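Local coordinates for protein pyoverdine synthetase F (Pseudomonas aeruginosa PAO1, PDB 6CUL) that has an alpha/beta fold built on a seven-stranded mixed sheet flanked by helices and holds a bound ligand, FGD, in a pocket, at residues 133-136 with 137-140; 150-153 with 154-157; 92-96 with 97-101. All blocks are in the same frame, centred on the assembly; numbering follows the deposited sequence.

How the interactions relate
All three contacts are local and follow one another along the chain without nesting or crossing. Interaction 3 comes first: 92-96 and 97-101 form a small hairpin in the long loop between helix 67-72 and edge strand 103-105, packed on helix 36-46. Interaction 1 ends helix 118-136 and turns the chain toward strand 142-145. Interaction 2 then folds the loop between strands 142-145 and 166-170 back against that same helix, so helix 118-136 is common to interactions 1 and 2. Their centres lie about 16 Å apart, and their nearest atoms about 4 Å, without touching. Interaction 3 stands farther off, its centre about 19 Å from that of interaction 1 and about 29 Å from that of interaction 2.

Interaction 1. Residues 133-136 with 137-140; sequences DTLV and ELGA
L135 and V136 accept the two bonds, from A140 N and G139 N, of a Schellman motif that ends helix 118-136, with G139 leaving helical geometry at a positive phi of 57°. The bond from G139 N to V136 O is 3.0 Å long and closes a type I turn. The outer bond of the motif, from A140 N to L135 O, is weak at 3.3 Å, and the position of that oxygen is less certain. In the last full turn of the helix, E137 N donates to D133 O at 2.9 Å.

Side chains follow the same turn. T134 places OG1 opposite its own N across the CA-CB bond (chi1 -160°), which sets T134 OG1 3.5 Å from E137 CB, a van der Waals contact between chains that cross at a slant. On the buried side, L135 CD2 meets L138 CD1 at 4.1 Å and A140 CB at 4.3 Å, one methyl serving both partners.

L135 and A140 both rest on A7 of strand 6-9, while L135 reaches I59 and L138 reaches V56 of strand 55-60, so the helix end is seated on the central sheet just before strand 142-145.

Interaction 2. Residues 150-153 with 154-157; sequences VILD and ELVR
L152 turns CG to the side of its backbone N (chi1 -71°), whereas L155 sets CG anti to its backbone N, beside the carbonyl carbon (chi1 -154°), and these two choices bring their CD2 methyls together. The two side chains run alongside each other, pointing the same way. L152 CD2 does the touching: it lies 3.5 Å from L155 CD2 and 3.6 Å from L155 CB. V156 CG1 approaches L152 CB at 4.4 Å, and V156 CG2 rests 3.6 Å from the carbonyl oxygen L152 O. A type I turn from E154 to R157 carries a weak bond of 3.3 Å from R157 N to E154 O. All this lies in the loop between strands 142-145 and 166-170, with L152 on L131 of helix 118-136 and L155 and V156 on I166 of strand 166-170.

In D153, CG sits between the backbone N and the carbonyl carbon, which swings the carboxylate beside that of E154. The two planes are 16° apart, and D153 OD1 stands 4.5 Å from E154 OE2. From helix 118-136, S125 OG bonds E154 OE1, and the E128 carboxylate accepts from E154 N and L155 N. K124 NZ, which hydrogen-bonds I151 O, makes a long, weak ion pair with D153 OD1.

The closeness of the D153, E154 and E128 carboxylates would probably raise the cost of all three being charged, which these N-H groups, S125 and K124 may partly offset.

Interaction 3. Residues 92-96 with 97-101; sequences LQVQG and KTLND
The Q95 side-chain amide turns its oxygen to the K97 chain, with K97 CG close to the amide plane and K97 CE, 3.5 Å from Q95 OE1, off to one side of it. Q95 is bent at chi2 (-96°), which carries the amide obliquely across the extended lysine chain. The lysine leads on to E54, with which K97 NZ forms a salt bridge.

Backbone bonds identify a small antiparallel hairpin whose two-residue loop, Q95-G96, has positive phi at both positions. V94 and K97 are its hydrogen-bonded pair: V94 N reaches K97 O at 2.7 Å, and a weaker bond returns from K97 N to V94 O. Q93 and T98 are the non-hydrogen-bonded pair, a single bridge flanked by these bonds and by the one from L99 N to L92 O, 2.8 Å long and close to straight at 169°.

L92 and L99 lie side by side beyond the bridge, both with CG opposite the backbone N; L92 CD2 and L99 CD2 are 3.8 Å apart. From V94, CG1 approaches L99 CD1 at 4.2 Å. V41 of helix 36-46 touches both V94 and L99, and the amide of N45 bonds Q95 N and Q93 O.

Interaction 1. Residues 133-136 with 137-140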
ATOM      1  N   ASP A 133       6.838  11.498  15.103  1.00 48.30           N
ATOM      2  CA  ASP A 133       7.509  12.769  15.242  1.00 52.54           C
ATOM      3  C   ASP A 133       7.498  13.543  13.970  1.00 44.85           C
ATOM      4  O   ASP A 133       7.190  14.681  13.996  1.00 54.08           O
ATOM      5  CB  ASP A 133       8.967  12.586  15.645  1.00 53.93           C
ATOM      6  CG  ASP A 133       9.180  12.396  17.114  1.00 50.48           C
ATOM      7  OD1 ASP A 133       8.286  12.029  17.849  1.00 44.45           O
ATOM      8  OD2 ASP A 133      10.310  12.575  17.516  1.00 41.86           O
ATOM      9  N   THR A 134       7.852  12.949  12.883  1.00 45.56           N
ATOM     10  CA  THR A 134       7.775  13.713  11.680  1.00 53.15           C
ATOM     11  C   THR A 134       6.409  13.861  11.053  1.00 51.04           C
ATOM     12  O   THR A 134       6.336  14.591  10.150  1.00 56.67           O
ATOM     13  CB  THR A 134       8.697  13.287  10.581  1.00 43.25           C
ATOM     14  OG1 THR A 134       8.836  14.377   9.705  1.00 45.15           O
ATOM     15  CG2 THR A 134       8.106  12.226   9.811  1.00 39.76           C
ATOM     16  N   LEU A 135       5.384  13.115  11.407  1.00 49.38           N
ATOM     17  CA  LEU A 135       4.111  13.405  10.855  1.00 54.93           C
ATOM     18  C   LEU A 135       3.815  14.769  11.435  1.00 52.87           C
ATOM     19  O   LEU A 135       3.565  15.693  10.729  1.00 48.54           O
ATOM     20  CB  LEU A 135       3.122  12.349  11.287  1.00 47.32           C
ATOM     21  CG  LEU A 135       3.352  11.039  10.555  1.00 42.32           C
ATOM     22  CD1 LEU A 135       2.469   9.929  11.005  1.00 42.20           C
ATOM     23  CD2 LEU A 135       3.152  11.291   9.120  1.00 46.14           C
ATOM     24  N   VAL A 136       4.061  14.865  12.737  1.00 53.54           N
ATOM     25  CA  VAL A 136       3.871  16.050  13.532  1.00 51.81           C
ATOM     26  C   VAL A 136       4.722  17.115  12.925  1.00 55.22           C
ATOM     27  O   VAL A 136       4.278  18.179  12.791  1.00 54.21           O
ATOM     28  CB  VAL A 136       4.242  15.838  14.970  1.00 51.16           C
ATOM     29  CG1 VAL A 136       4.142  17.123  15.714  1.00 52.63           C
ATOM     30  CG2 VAL A 136       3.363  14.805  15.586  1.00 45.65           C
ATOM     31  N   GLU A 137       5.898  16.802  12.463  1.00 45.16           N
ATOM     32  CA  GLU A 137       6.636  17.801  11.735  1.00 59.45           C
ATOM     33  C   GLU A 137       5.854  18.235  10.474  1.00 60.31           C
ATOM     34  O   GLU A 137       6.150  19.274   9.922  1.00 58.89           O
ATOM     35  CB  GLU A 137       8.007  17.310  11.381  1.00 60.04           C
ATOM     36  CG  GLU A 137       9.183  18.029  12.001  1.00 63.18           C
ATOM     37  CD  GLU A 137      10.474  17.465  11.495  1.00 64.85           C
ATOM     38  OE1 GLU A 137      11.209  16.872  12.271  1.00 70.41           O
ATOM     39  OE2 GLU A 137      10.728  17.549  10.302  1.00 56.54           O
ATOM     40  N   LEU A 138       4.979  17.391   9.989  1.00 57.59           N
ATOM     41  CA  LEU A 138       4.146  17.779   8.886  1.00 57.36           C
ATOM     42  C   LEU A 138       2.707  18.310   9.250  1.00 48.12           C
ATOM     43  O   LEU A 138       2.030  18.773   8.391  1.00 31.94           O
ATOM     44  CB  LEU A 138       4.058  16.615   7.919  1.00 52.29           C
ATOM     45  CG  LEU A 138       5.308  15.873   7.500  1.00 52.33           C
ATOM     46  CD1 LEU A 138       4.937  14.459   7.193  1.00 45.86           C
ATOM     47  CD2 LEU A 138       5.989  16.494   6.342  1.00 43.19           C
ATOM     48  N   GLY A 139       2.386  18.224  10.517  1.00 51.33           N
ATOM     49  CA  GLY A 139       1.122  18.524  11.063  1.00 49.88           C
ATOM     50  C   GLY A 139       0.105  17.680  10.398  1.00 49.83           C
ATOM     51  O   GLY A 139      -0.937  18.113  10.298  1.00 44.86           O
ATOM     52  N   ALA A 140       0.429  16.478  10.045  1.00 51.99           N
ATOM     53  CA  ALA A 140      -0.471  15.712   9.284  1.00 47.14           C
ATOM     54  C   ALA A 140      -1.738  15.446   9.999  1.00 47.58           C
ATOM     55  O   ALA A 140      -1.751  15.046  11.100  1.00 55.21           O
ATOM     56  CB  ALA A 140       0.167  14.402   8.879  1.00 48.64           C
TER

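Interaction 2. Residues 150-153 with 154-157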
ATOM      1  N   VAL A 150       6.561  -2.604   7.540  1.00 43.17           N
ATOM      2  CA  VAL A 150       6.695  -2.619   8.946  1.00 37.73           C
ATOM      3  C   VAL A 150       5.295  -2.699   9.504  1.00 49.36           C
ATOM      4  O   VAL A 150       4.410  -2.129   8.970  1.00 42.85           O
ATOM      5  CB  VAL A 150       7.432  -1.364   9.404  1.00 44.35           C
ATOM      6  CG1 VAL A 150       7.463  -1.204  10.892  1.00 46.58           C
ATOM      7  CG2 VAL A 150       8.828  -1.361   8.887  1.00 41.32           C
ATOM      8  N   ILE A 151       5.120  -3.382  10.622  1.00 56.99           N
ATOM      9  CA  ILE A 151       3.839  -3.540  11.243  1.00 48.13           C
ATOM     10  C   ILE A 151       3.771  -2.578  12.337  1.00 46.44           C
ATOM     11  O   ILE A 151       4.514  -2.697  13.233  1.00 46.13           O
ATOM     12  CB  ILE A 151       3.740  -4.859  11.952  1.00 45.79           C
ATOM     13  CG1 ILE A 151       4.126  -5.997  11.039  1.00 60.64           C
ATOM     14  CG2 ILE A 151       2.367  -4.989  12.530  1.00 44.42           C
ATOM     15  CD1 ILE A 151       3.660  -5.873   9.612  1.00 66.51           C
ATOM     16  N   LEU A 152       2.827  -1.683  12.305  1.00 50.01           N
ATOM     17  CA  LEU A 152       2.794  -0.708  13.341  1.00 54.39           C
ATOM     18  C   LEU A 152       2.029  -1.160  14.557  1.00 51.38           C
ATOM     19  O   LEU A 152       0.905  -1.342  14.484  1.00 61.59           O
ATOM     20  CB  LEU A 152       2.203   0.570  12.780  1.00 55.16           C
ATOM     21  CG  LEU A 152       3.099   1.326  11.807  1.00 44.69           C
ATOM     22  CD1 LEU A 152       2.839   0.897  10.398  1.00 42.16           C
ATOM     23  CD2 LEU A 152       2.933   2.797  11.954  1.00 36.31           C
ATOM     24  N   ASP A 153       2.679  -1.464  15.650  1.00 61.81           N
ATOM     25  CA  ASP A 153       1.984  -1.808  16.871  1.00 60.91           C
ATOM     26  C   ASP A 153       1.996  -0.686  17.894  1.00 56.89           C
ATOM     27  O   ASP A 153       1.100  -0.659  18.692  1.00 47.33           O
ATOM     28  CB  ASP A 153       2.506  -3.100  17.536  1.00 61.04           C
ATOM     29  CG  ASP A 153       3.879  -2.958  18.090  1.00 66.33           C
ATOM     30  OD1 ASP A 153       4.445  -1.951  17.767  1.00 79.62           O
ATOM     31  OD2 ASP A 153       4.418  -3.796  18.788  1.00 39.06           O
ATOM     32  N   GLU A 154       3.029   0.117  17.904  1.00 53.33           N
ATOM     33  CA  GLU A 154       3.145   1.211  18.818  1.00 62.93           C
ATOM     34  C   GLU A 154       2.566   2.516  18.370  1.00 55.86           C
ATOM     35  O   GLU A 154       2.059   3.231  19.171  1.00 55.00           O
ATOM     36  CB  GLU A 154       4.579   1.418  19.240  1.00 61.20           C
ATOM     37  CG  GLU A 154       5.055   0.373  20.204  1.00 71.29           C
ATOM     38  CD  GLU A 154       6.477   0.583  20.587  1.00 60.41           C
ATOM     39  OE1 GLU A 154       6.902   1.742  20.443  1.00 60.48           O
ATOM     40  OE2 GLU A 154       7.131  -0.355  21.019  1.00 41.84           O
ATOM     41  N   LEU A 155       2.653   2.814  17.089  1.00 54.38           N
ATOM     42  CA  LEU A 155       2.046   4.030  16.573  1.00 59.16           C
ATOM     43  C   LEU A 155       0.544   4.031  16.718  1.00 60.95           C
ATOM     44  O   LEU A 155      -0.028   5.058  16.793  1.00 66.67           O
ATOM     45  CB  LEU A 155       2.443   4.352  15.135  1.00 52.80           C
ATOM     46  CG  LEU A 155       2.388   5.832  14.730  1.00 47.38           C
ATOM     47  CD1 LEU A 155       3.504   6.615  15.348  1.00 42.56           C
ATOM     48  CD2 LEU A 155       2.424   6.047  13.237  1.00 53.56           C
ATOM     49  N   VAL A 156      -0.057   2.883  16.779  1.00 56.03           N
ATOM     50  CA  VAL A 156      -1.478   2.836  16.921  1.00 59.39           C
ATOM     51  C   VAL A 156      -1.968   2.604  18.349  1.00 62.31           C
ATOM     52  O   VAL A 156      -2.911   1.867  18.498  1.00 51.45           O
ATOM     53  CB  VAL A 156      -2.022   1.760  15.998  1.00 60.21           C
ATOM     54  CG1 VAL A 156      -1.474   1.998  14.640  1.00 56.70           C
ATOM     55  CG2 VAL A 156      -1.666   0.367  16.426  1.00 50.87           C
ATOM     56  N   ARG A 157      -1.232   3.197  19.299  1.00 66.86           N
ATOM     57  CA  ARG A 157      -1.398   3.206  20.766  1.00 67.97           C
ATOM     58  C   ARG A 157      -2.513   4.080  21.326  1.00 65.11           C
ATOM     59  O   ARG A 157      -2.846   5.104  20.778  1.00 64.05           O
ATOM     60  CB  ARG A 157      -0.104   3.690  21.459  1.00 66.34           C
ATOM     61  CG  ARG A 157       0.867   2.631  21.968  1.00 71.20           C
ATOM     62  CD  ARG A 157       2.124   3.202  22.574  1.00 61.47           C
ATOM     63  NE  ARG A 157       2.006   3.522  23.977  1.00 71.76           N
ATOM     64  CZ  ARG A 157       2.692   4.484  24.583  1.00 70.99           C
ATOM     65  NH1 ARG A 157       2.526   4.719  25.859  1.00 65.69           N
ATOM     66  NH2 ARG A 157       3.535   5.214  23.904  1.00 55.56           N
TER

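Interaction 3. Residues 92-96 with 97-101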
ATOM      1  N   LEU A  92       6.122  13.793 -12.156  1.00 46.33           N
ATOM      2  CA  LEU A  92       4.768  13.967 -11.720  1.00 48.12           C
ATOM      3  C   LEU A  92       4.555  15.162 -10.826  1.00 53.98           C
ATOM      4  O   LEU A  92       5.371  15.433  -9.999  1.00 49.50           O
ATOM      5  CB  LEU A  92       4.271  12.689 -11.046  1.00 49.13           C
ATOM      6  CG  LEU A  92       2.786  12.504 -10.778  1.00 42.95           C
ATOM      7  CD1 LEU A  92       1.994  12.915 -11.993  1.00 50.21           C
ATOM      8  CD2 LEU A  92       2.467  11.091 -10.386  1.00 39.91           C
ATOM      9  N   GLN A  93       3.403  15.803 -10.952  1.00 56.03           N
ATOM     10  CA  GLN A  93       3.051  16.957 -10.123  1.00 55.81           C
ATOM     11  C   GLN A  93       1.826  16.694  -9.256  1.00 51.98           C
ATOM     12  O   GLN A  93       0.861  16.204  -9.739  1.00 41.39           O
ATOM     13  CB  GLN A  93       2.705  18.150 -10.985  1.00 58.63           C
ATOM     14  CG  GLN A  93       3.381  18.203 -12.339  1.00 73.49           C
ATOM     15  CD  GLN A  93       2.838  17.192 -13.320  1.00 76.75           C
ATOM     16  OE1 GLN A  93       2.301  16.159 -12.937  1.00 65.98           O
ATOM     17  NE2 GLN A  93       3.001  17.477 -14.587  1.00 72.24           N
ATOM     18  N   VAL A  94       1.867  16.989  -7.975  1.00 53.32           N
ATOM     19  CA  VAL A  94       0.665  16.828  -7.189  1.00 63.36           C
ATOM     20  C   VAL A  94       0.288  18.186  -6.677  1.00 61.52           C
ATOM     21  O   VAL A  94       1.065  18.733  -5.938  1.00 68.13           O
ATOM     22  CB  VAL A  94       0.835  15.938  -5.949  1.00 65.95           C
ATOM     23  CG1 VAL A  94       2.042  16.339  -5.146  1.00 58.01           C
ATOM     24  CG2 VAL A  94      -0.399  15.995  -5.082  1.00 48.58           C
ATOM     25  N   GLN A  95      -0.880  18.704  -7.041  1.00 57.36           N
ATOM     26  CA  GLN A  95      -1.357  19.978  -6.566  1.00 63.39           C
ATOM     27  C   GLN A  95      -0.329  21.048  -6.730  1.00 67.64           C
ATOM     28  O   GLN A  95       0.023  21.675  -5.774  1.00 67.67           O
ATOM     29  CB  GLN A  95      -1.806  19.910  -5.116  1.00 70.14           C
ATOM     30  CG  GLN A  95      -2.611  21.138  -4.704  1.00 71.20           C
ATOM     31  CD  GLN A  95      -1.811  22.232  -4.016  1.00 62.63           C
ATOM     32  OE1 GLN A  95      -0.625  22.097  -3.780  1.00 53.43           O
ATOM     33  NE2 GLN A  95      -2.472  23.341  -3.744  1.00 50.36           N
ATOM     34  N   GLY A  96       0.240  21.194  -7.903  1.00 63.58           N
ATOM     35  CA  GLY A  96       1.272  22.194  -8.032  1.00 61.53           C
ATOM     36  C   GLY A  96       2.474  22.032  -7.120  1.00 65.08           C
ATOM     37  O   GLY A  96       2.939  23.004  -6.616  1.00 77.95           O
ATOM     38  N   LYS A  97       2.920  20.809  -6.861  1.00 72.67           N
ATOM     39  CA  LYS A  97       4.088  20.508  -6.082  1.00 73.08           C
ATOM     40  C   LYS A  97       4.708  19.358  -6.856  1.00 75.54           C
ATOM     41  O   LYS A  97       4.004  18.450  -7.254  1.00 78.09           O
ATOM     42  CB  LYS A  97       3.759  19.978  -4.691  1.00 64.06           C
ATOM     43  CG  LYS A  97       2.874  20.808  -3.801  1.00 77.04           C
ATOM     44  CD  LYS A  97       2.799  20.166  -2.425  1.00 80.53           C
ATOM     45  CE  LYS A  97       1.763  20.792  -1.512  1.00 66.27           C
ATOM     46  NZ  LYS A  97       1.926  20.395  -0.103  1.00 59.19           N
ATOM     47  N   THR A  98       6.009  19.374  -7.059  1.00 71.26           N
ATOM     48  CA  THR A  98       6.711  18.311  -7.730  1.00 68.84           C
ATOM     49  C   THR A  98       6.532  17.118  -6.824  1.00 60.41           C
ATOM     50  O   THR A  98       6.810  17.230  -5.695  1.00 51.74           O
ATOM     51  CB  THR A  98       8.192  18.666  -7.835  1.00 59.61           C
ATOM     52  OG1 THR A  98       8.352  19.865  -8.553  1.00 60.32           O
ATOM     53  CG2 THR A  98       8.913  17.658  -8.496  1.00 63.94           C
ATOM     54  N   LEU A  99       6.059  15.984  -7.313  1.00 56.06           N
ATOM     55  CA  LEU A  99       5.817  14.861  -6.428  1.00 56.55           C
ATOM     56  C   LEU A  99       7.048  14.316  -5.761  1.00 56.36           C
ATOM     57  O   LEU A  99       6.990  13.976  -4.600  1.00 42.13           O
ATOM     58  CB  LEU A  99       5.048  13.751  -7.100  1.00 53.23           C
ATOM     59  CG  LEU A  99       4.899  12.491  -6.324  1.00 50.05           C
ATOM     60  CD1 LEU A  99       3.733  12.479  -5.377  1.00 53.52           C
ATOM     61  CD2 LEU A  99       4.666  11.407  -7.278  1.00 49.93           C
ATOM     62  N   ASN A 100       8.125  14.268  -6.522  1.00 54.51           N
ATOM     63  CA  ASN A 100       9.433  13.802  -6.026  1.00 47.46           C
ATOM     64  C   ASN A 100      10.001  14.615  -4.876  1.00 47.40           C
ATOM     65  O   ASN A 100      10.622  14.093  -4.013  1.00 41.73           O
ATOM     66  CB  ASN A 100      10.415  13.677  -7.144  1.00 53.65           C
ATOM     67  CG  ASN A 100      10.128  12.505  -7.986  1.00 54.55           C
ATOM     68  OD1 ASN A 100      10.291  11.420  -7.535  1.00 57.28           O
ATOM     69  ND2 ASN A 100       9.651  12.713  -9.185  1.00 55.78           N
ATOM     70  N   ASP A 101       9.680  15.877  -4.844  1.00 48.55           N
ATOM     71  CA  ASP A 101      10.041  16.703  -3.779  1.00 40.83           C
ATOM     72  C   ASP A 101       9.382  16.264  -2.490  1.00 38.90           C
ATOM     73  O   ASP A 101       9.799  16.697  -1.522  1.00 35.96           O
ATOM     74  CB  ASP A 101       9.732  18.146  -4.098  1.00 45.53           C
ATOM     75  CG  ASP A 101      10.400  18.644  -5.359  1.00 40.26           C
ATOM     76  OD1 ASP A 101      11.244  18.037  -5.962  1.00 36.74           O
ATOM     77  OD2 ASP A 101      10.031  19.682  -5.776  1.00 45.79           O
TER